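Local atomic coordinates of conserved protein (Methanothermobacter thermautotrophicus, PDB entry 1T57), a protein that is of unknown function but binds flavin mononucleotide and magnesium ions and belongs to the family of the pyruvate kinase alpha/beta domain. Residues A157-A170 with T180-V192. Numbering follows the deposited sequence.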
loop_
_atom_site.group_PDB
_atom_site.type_symbol
_atom_site.label_atom_id
_atom_site.label_comp_id
_atom_site.label_asym_id
_atom_site.label_seq_id
_atom_site.Cartn_x
_atom_site.Cartn_y
_atom_site.Cartn_z
ATOM N N ALA A 157 -10.353 -24.402 -0.569
ATOM C CA ALA A 157 -11.399 -24.015 -1.503
ATOM C C ALA A 157 -10.813 -23.823 -2.888
ATOM O O ALA A 157 -11.294 -24.402 -3.865
ATOM C CB ALA A 157 -12.031 -22.754 -1.078
ATOM N N ASP A 158 -9.777 -22.997 -2.970
ATOM C CA ASP A 158 -9.123 -22.724 -4.243
ATOM C C ASP A 158 -8.580 -24.014 -4.877
ATOM O O ASP A 158 -8.530 -24.142 -6.091
ATOM C CB ASP A 158 -7.997 -21.687 -4.058
ATOM C CG ASP A 158 -8.527 -20.270 -3.762
ATOM O OD1 ASP A 158 -7.695 -19.365 -3.537
ATOM O OD2 ASP A 158 -9.764 -20.057 -3.742
ATOM N N ALA A 159 -8.184 -24.983 -4.069
ATOM C CA ALA A 159 -7.677 -26.215 -4.655
ATOM C C ALA A 159 -8.849 -27.054 -5.144
ATOM O O ALA A 159 -8.679 -28.035 -5.870
ATOM C CB ALA A 159 -6.883 -26.981 -3.642
ATOM N N GLY A 160 -10.048 -26.652 -4.752
ATOM C CA GLY A 160 -11.214 -27.404 -5.154
ATOM C C GLY A 160 -11.316 -28.615 -4.254
ATOM O O GLY A 160 -12.018 -29.579 -4.558
ATOM N N LEU A 161 -10.620 -28.567 -3.128
ATOM C CA LEU A 161 -10.653 -29.696 -2.224
ATOM C C LEU A 161 -11.811 -29.657 -1.243
ATOM O O LEU A 161 -12.170 -30.683 -0.682
ATOM C CB LEU A 161 -9.316 -29.841 -1.504
ATOM C CG LEU A 161 -8.203 -30.294 -2.450
ATOM C CD1 LEU A 161 -6.874 -30.549 -1.690
ATOM C CD2 LEU A 161 -8.679 -31.570 -3.130
ATOM N N ILE A 162 -12.367 -28.476 -0.995
ATOM C CA ILE A 162 -13.549 -28.363 -0.134
ATOM C C ILE A 162 -14.501 -27.339 -0.763
ATOM O O ILE A 162 -14.092 -26.536 -1.614
ATOM C CB ILE A 162 -13.225 -27.942 1.296
ATOM C CG1 ILE A 162 -12.698 -26.510 1.307
ATOM C CG2 ILE A 162 -12.298 -28.931 1.904
ATOM C CD1 ILE A 162 -12.252 -26.017 2.640
ATOM N N PRO A 163 -15.784 -27.363 -0.372
ATOM C CA PRO A 163 -16.823 -26.452 -0.885
ATOM C C PRO A 163 -16.808 -25.079 -0.249
ATOM O O PRO A 163 -16.302 -24.920 0.843
ATOM C CB PRO A 163 -18.122 -27.169 -0.532
ATOM C CG PRO A 163 -17.767 -27.808 0.768
ATOM C CD PRO A 163 -16.371 -28.339 0.566
ATOM N N VAL A 164 -17.408 -24.107 -0.924
ATOM C CA VAL A 164 -17.510 -22.740 -0.416
ATOM C C VAL A 164 -19.011 -22.515 -0.368
ATOM O O VAL A 164 -19.517 -21.389 -0.224
ATOM C CB VAL A 164 -16.872 -21.769 -1.397
ATOM C CG1 VAL A 164 -15.436 -22.188 -1.635
ATOM C CG2 VAL A 164 -17.639 -21.755 -2.723
ATOM N N ASP A 165 -19.688 -23.654 -0.495
ATOM C CA ASP A 165 -21.137 -23.803 -0.525
ATOM C C ASP A 165 -21.696 -23.984 0.875
ATOM O O ASP A 165 -22.531 -23.208 1.321
ATOM C CB ASP A 165 -21.478 -25.056 -1.348
ATOM C CG ASP A 165 -22.615 -24.839 -2.335
ATOM O OD1 ASP A 165 -23.174 -25.837 -2.863
ATOM O OD2 ASP A 165 -22.941 -23.668 -2.589
ATOM N N GLU A 166 -21.221 -25.020 1.558
ATOM C CA GLU A 166 -21.692 -25.370 2.891
ATOM C C GLU A 166 -20.705 -25.165 4.049
ATOM O O GLU A 166 -19.643 -24.578 3.887
ATOM C CB GLU A 166 -22.164 -26.822 2.864
ATOM C CG GLU A 166 -21.181 -27.739 2.168
ATOM C CD GLU A 166 -21.788 -29.069 1.704
ATOM O OE1 GLU A 166 -21.977 -29.979 2.543
ATOM O OE2 GLU A 166 -22.084 -29.200 0.493
ATOM N N GLU A 167 -21.079 -25.660 5.224
ATOM C CA GLU A 167 -20.256 -25.507 6.400
ATOM C C GLU A 167 -19.184 -26.569 6.496
ATOM O O GLU A 167 -19.360 -27.687 6.023
ATOM C CB GLU A 167 -21.118 -25.515 7.656
ATOM C CG GLU A 167 -22.155 -24.419 7.652
ATOM C CD GLU A 167 -22.823 -24.241 9.001
ATOM O OE1 GLU A 167 -22.860 -25.207 9.797
ATOM O OE2 GLU A 167 -23.323 -23.130 9.261
ATOM N N VAL A 168 -18.076 -26.190 7.127
ATOM C CA VAL A 168 -16.910 -27.037 7.295
ATOM C C VAL A 168 -16.285 -26.764 8.663
ATOM O O VAL A 168 -16.476 -25.686 9.237
ATOM C CB VAL A 168 -15.839 -26.708 6.209
ATOM C CG1 VAL A 168 -14.651 -27.625 6.348
ATOM C CG2 VAL A 168 -16.444 -26.811 4.820
ATOM N N ILE A 169 -15.548 -27.729 9.195
ATOM C CA ILE A 169 -14.895 -27.521 10.482
ATOM C C ILE A 169 -13.417 -27.328 10.151
ATOM O O ILE A 169 -12.824 -28.214 9.546
ATOM C CB ILE A 169 -15.057 -28.753 11.413
ATOM C CG1 ILE A 169 -16.555 -29.041 11.658
ATOM C CG2 ILE A 169 -14.311 -28.517 12.720
ATOM C CD1 ILE A 169 -17.049 -28.819 13.122
ATOM N N ALA A 170 -12.843 -26.177 10.520
ATOM C CA ALA A 170 -11.426 -25.875 10.256
ATOM C C ALA A 170 -10.605 -26.067 11.528
ATOM O O ALA A 170 -11.005 -25.609 12.582
ATOM C CB ALA A 170 -11.283 -24.443 9.756
ATOM N N THR A 180 -7.079 -24.891 18.025
ATOM C CA THR A 180 -8.169 -24.063 17.539
ATOM C C THR A 180 -8.980 -24.774 16.486
ATOM O O THR A 180 -8.435 -25.361 15.557
ATOM C CB THR A 180 -7.682 -22.776 16.900
ATOM O OG1 THR A 180 -6.847 -22.068 17.814
ATOM C CG2 THR A 180 -8.873 -21.921 16.533
ATOM N N ALA A 181 -10.294 -24.731 16.613
ATOM C CA ALA A 181 -11.144 -25.383 15.622
ATOM C C ALA A 181 -12.306 -24.460 15.435
ATOM O O ALA A 181 -12.874 -23.978 16.407
ATOM C CB ALA A 181 -11.617 -26.741 16.112
ATOM N N LEU A 182 -12.660 -24.215 14.184
ATOM C CA LEU A 182 -13.749 -23.308 13.873
ATOM C C LEU A 182 -14.794 -23.952 12.972
ATOM O O LEU A 182 -14.509 -24.936 12.301
ATOM C CB LEU A 182 -13.178 -22.045 13.205
ATOM C CG LEU A 182 -12.957 -20.752 14.012
ATOM C CD1 LEU A 182 -12.211 -20.973 15.295
ATOM C CD2 LEU A 182 -12.172 -19.805 13.140
ATOM N N VAL A 183 -16.010 -23.406 12.997
ATOM C CA VAL A 183 -17.090 -23.865 12.139
ATOM C C VAL A 183 -17.306 -22.699 11.190
ATOM O O VAL A 183 -17.677 -21.593 11.588
ATOM C CB VAL A 183 -18.354 -24.142 12.924
ATOM C CG1 VAL A 183 -19.539 -24.240 11.990
ATOM C CG2 VAL A 183 -18.180 -25.443 13.680
ATOM N N LEU A 184 -17.049 -22.931 9.919
ATOM C CA LEU A 184 -17.161 -21.839 8.977
ATOM C C LEU A 184 -17.537 -22.290 7.593
ATOM O O LEU A 184 -17.630 -23.491 7.297
ATOM C CB LEU A 184 -15.821 -21.101 8.925
ATOM C CG LEU A 184 -14.605 -22.004 8.642
ATOM C CD1 LEU A 184 -14.670 -22.593 7.206
ATOM C CD2 LEU A 184 -13.308 -21.214 8.846
ATOM N N THR A 185 -17.733 -21.298 6.742
ATOM C CA THR A 185 -18.077 -21.528 5.353
ATOM C C THR A 185 -16.936 -20.921 4.550
ATOM O O THR A 185 -16.765 -19.696 4.504
ATOM C CB THR A 185 -19.421 -20.832 4.966
ATOM O OG1 THR A 185 -20.522 -21.499 5.603
ATOM C CG2 THR A 185 -19.627 -20.874 3.469
ATOM N N PRO A 186 -16.123 -21.770 3.916
ATOM C CA PRO A 186 -15.009 -21.245 3.130
ATOM C C PRO A 186 -15.464 -20.305 2.032
ATOM O O PRO A 186 -16.672 -20.139 1.772
ATOM C CB PRO A 186 -14.366 -22.508 2.567
ATOM C CG PRO A 186 -14.608 -23.508 3.669
ATOM C CD PRO A 186 -16.056 -23.240 3.998
ATOM N N ALA A 187 -14.475 -19.721 1.369
ATOM C CA ALA A 187 -14.696 -18.809 0.272
ATOM C C ALA A 187 -13.410 -18.826 -0.551
ATOM O O ALA A 187 -12.348 -19.114 -0.028
ATOM C CB ALA A 187 -14.969 -17.388 0.821
ATOM N N HIS A 188 -13.498 -18.521 -1.831
ATOM C CA HIS A 188 -12.311 -18.488 -2.668
ATOM C C HIS A 188 -11.478 -17.232 -2.461
ATOM O O HIS A 188 -11.927 -16.276 -1.831
ATOM C CB HIS A 188 -12.716 -18.599 -4.122
ATOM C CG HIS A 188 -13.423 -19.873 -4.443
ATOM N ND1 HIS A 188 -12.804 -21.101 -4.370
ATOM C CD2 HIS A 188 -14.715 -20.120 -4.763
ATOM C CE1 HIS A 188 -13.687 -22.050 -4.616
ATOM N NE2 HIS A 188 -14.854 -21.481 -4.857
HETATM N N MSE A 189 -10.261 -17.253 -2.986
HETATM C CA MSE A 189 -9.351 -16.118 -2.873
HETATM C C MSE A 189 -9.944 -14.875 -3.539
HETATM O O MSE A 189 -9.734 -13.770 -3.071
HETATM C CB MSE A 189 -8.009 -16.424 -3.551
HETATM C CG MSE A 189 -8.151 -16.717 -5.016
HETATM SE SE MSE A 189 -6.539 -16.667 -6.113
HETATM C CE MSE A 189 -6.803 -15.001 -7.067
ATOM N N ASN A 190 -10.662 -15.046 -4.642
ATOM C CA ASN A 190 -11.209 -13.887 -5.306
ATOM C C ASN A 190 -12.430 -13.331 -4.579
ATOM O O ASN A 190 -12.883 -12.239 -4.873
ATOM C CB ASN A 190 -11.510 -14.194 -6.781
ATOM C CG ASN A 190 -12.186 -15.526 -6.980
ATOM O OD1 ASN A 190 -12.616 -16.165 -6.024
ATOM N ND2 ASN A 190 -12.282 -15.960 -8.234
ATOM N N SER A 191 -12.956 -14.072 -3.617
ATOM C CA SER A 191 -14.079 -13.569 -2.850
ATOM C C SER A 191 -13.866 -13.820 -1.348
ATOM O O SER A 191 -14.796 -14.163 -0.604
ATOM C CB SER A 191 -15.399 -14.178 -3.350
ATOM O OG SER A 191 -15.428 -15.574 -3.164
ATOM N N VAL A 192 -12.622 -13.625 -0.910
ATOM C CA VAL A 192 -12.257 -13.830 0.483
ATOM C C VAL A 192 -13.211 -13.303 1.525
ATOM O O VAL A 192 -13.559 -14.003 2.472
ATOM C CB VAL A 192 -10.896 -13.195 0.850
ATOM C CG1 VAL A 192 -9.785 -14.022 0.333
ATOM C CG2 VAL A 192 -10.836 -11.736 0.353
#
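A beta hairpin of the central mixed sheet pairs Val168 with Leu184 and Ala170 with Leu182, both antiparallel hydrogen-bonded pairs. Val168 N donates to Leu184 O at 2.7 Å, and Leu184 N donates in turn to Val168 O. Between them Ile169 and Val183 form a non-hydrogen-bonded pair on one face, where Ile169 CD1 meets Val183 CG2 at 3.6 Å. On the face of Val168, Ala170, Leu182 and Leu184, turned to helix 144-158, Ala170 CB rests on Leu184 CD2. Beyond the strand Pro186 packs against Ile162, Pro163 and Val168. Its CG touches Ile162 CD1 at 3.6 Å and its CD meets Val168 CG2.

Further on, His188 and Met189, a selenomethionine, meet the last turn of helix 144-158. Val164 CG1 lies over one face of the His188 ring, a CH-pi contact 3.6 Å from the centroid. It gets there because it stands anti to its own carbonyl carbon (chi1 -56°). His188 NE2 accepts a hydrogen bond from Gly89 N of a neighbouring subunit, so the ring links Asp158 to the subunit interface. Asp158 OD2 accepts two bonds: Met189 N comes to its syn lone pair at 2.9 Å, and His188 ND1, with OD2 in the ring plane, to its anti lone pair at 3.3 Å.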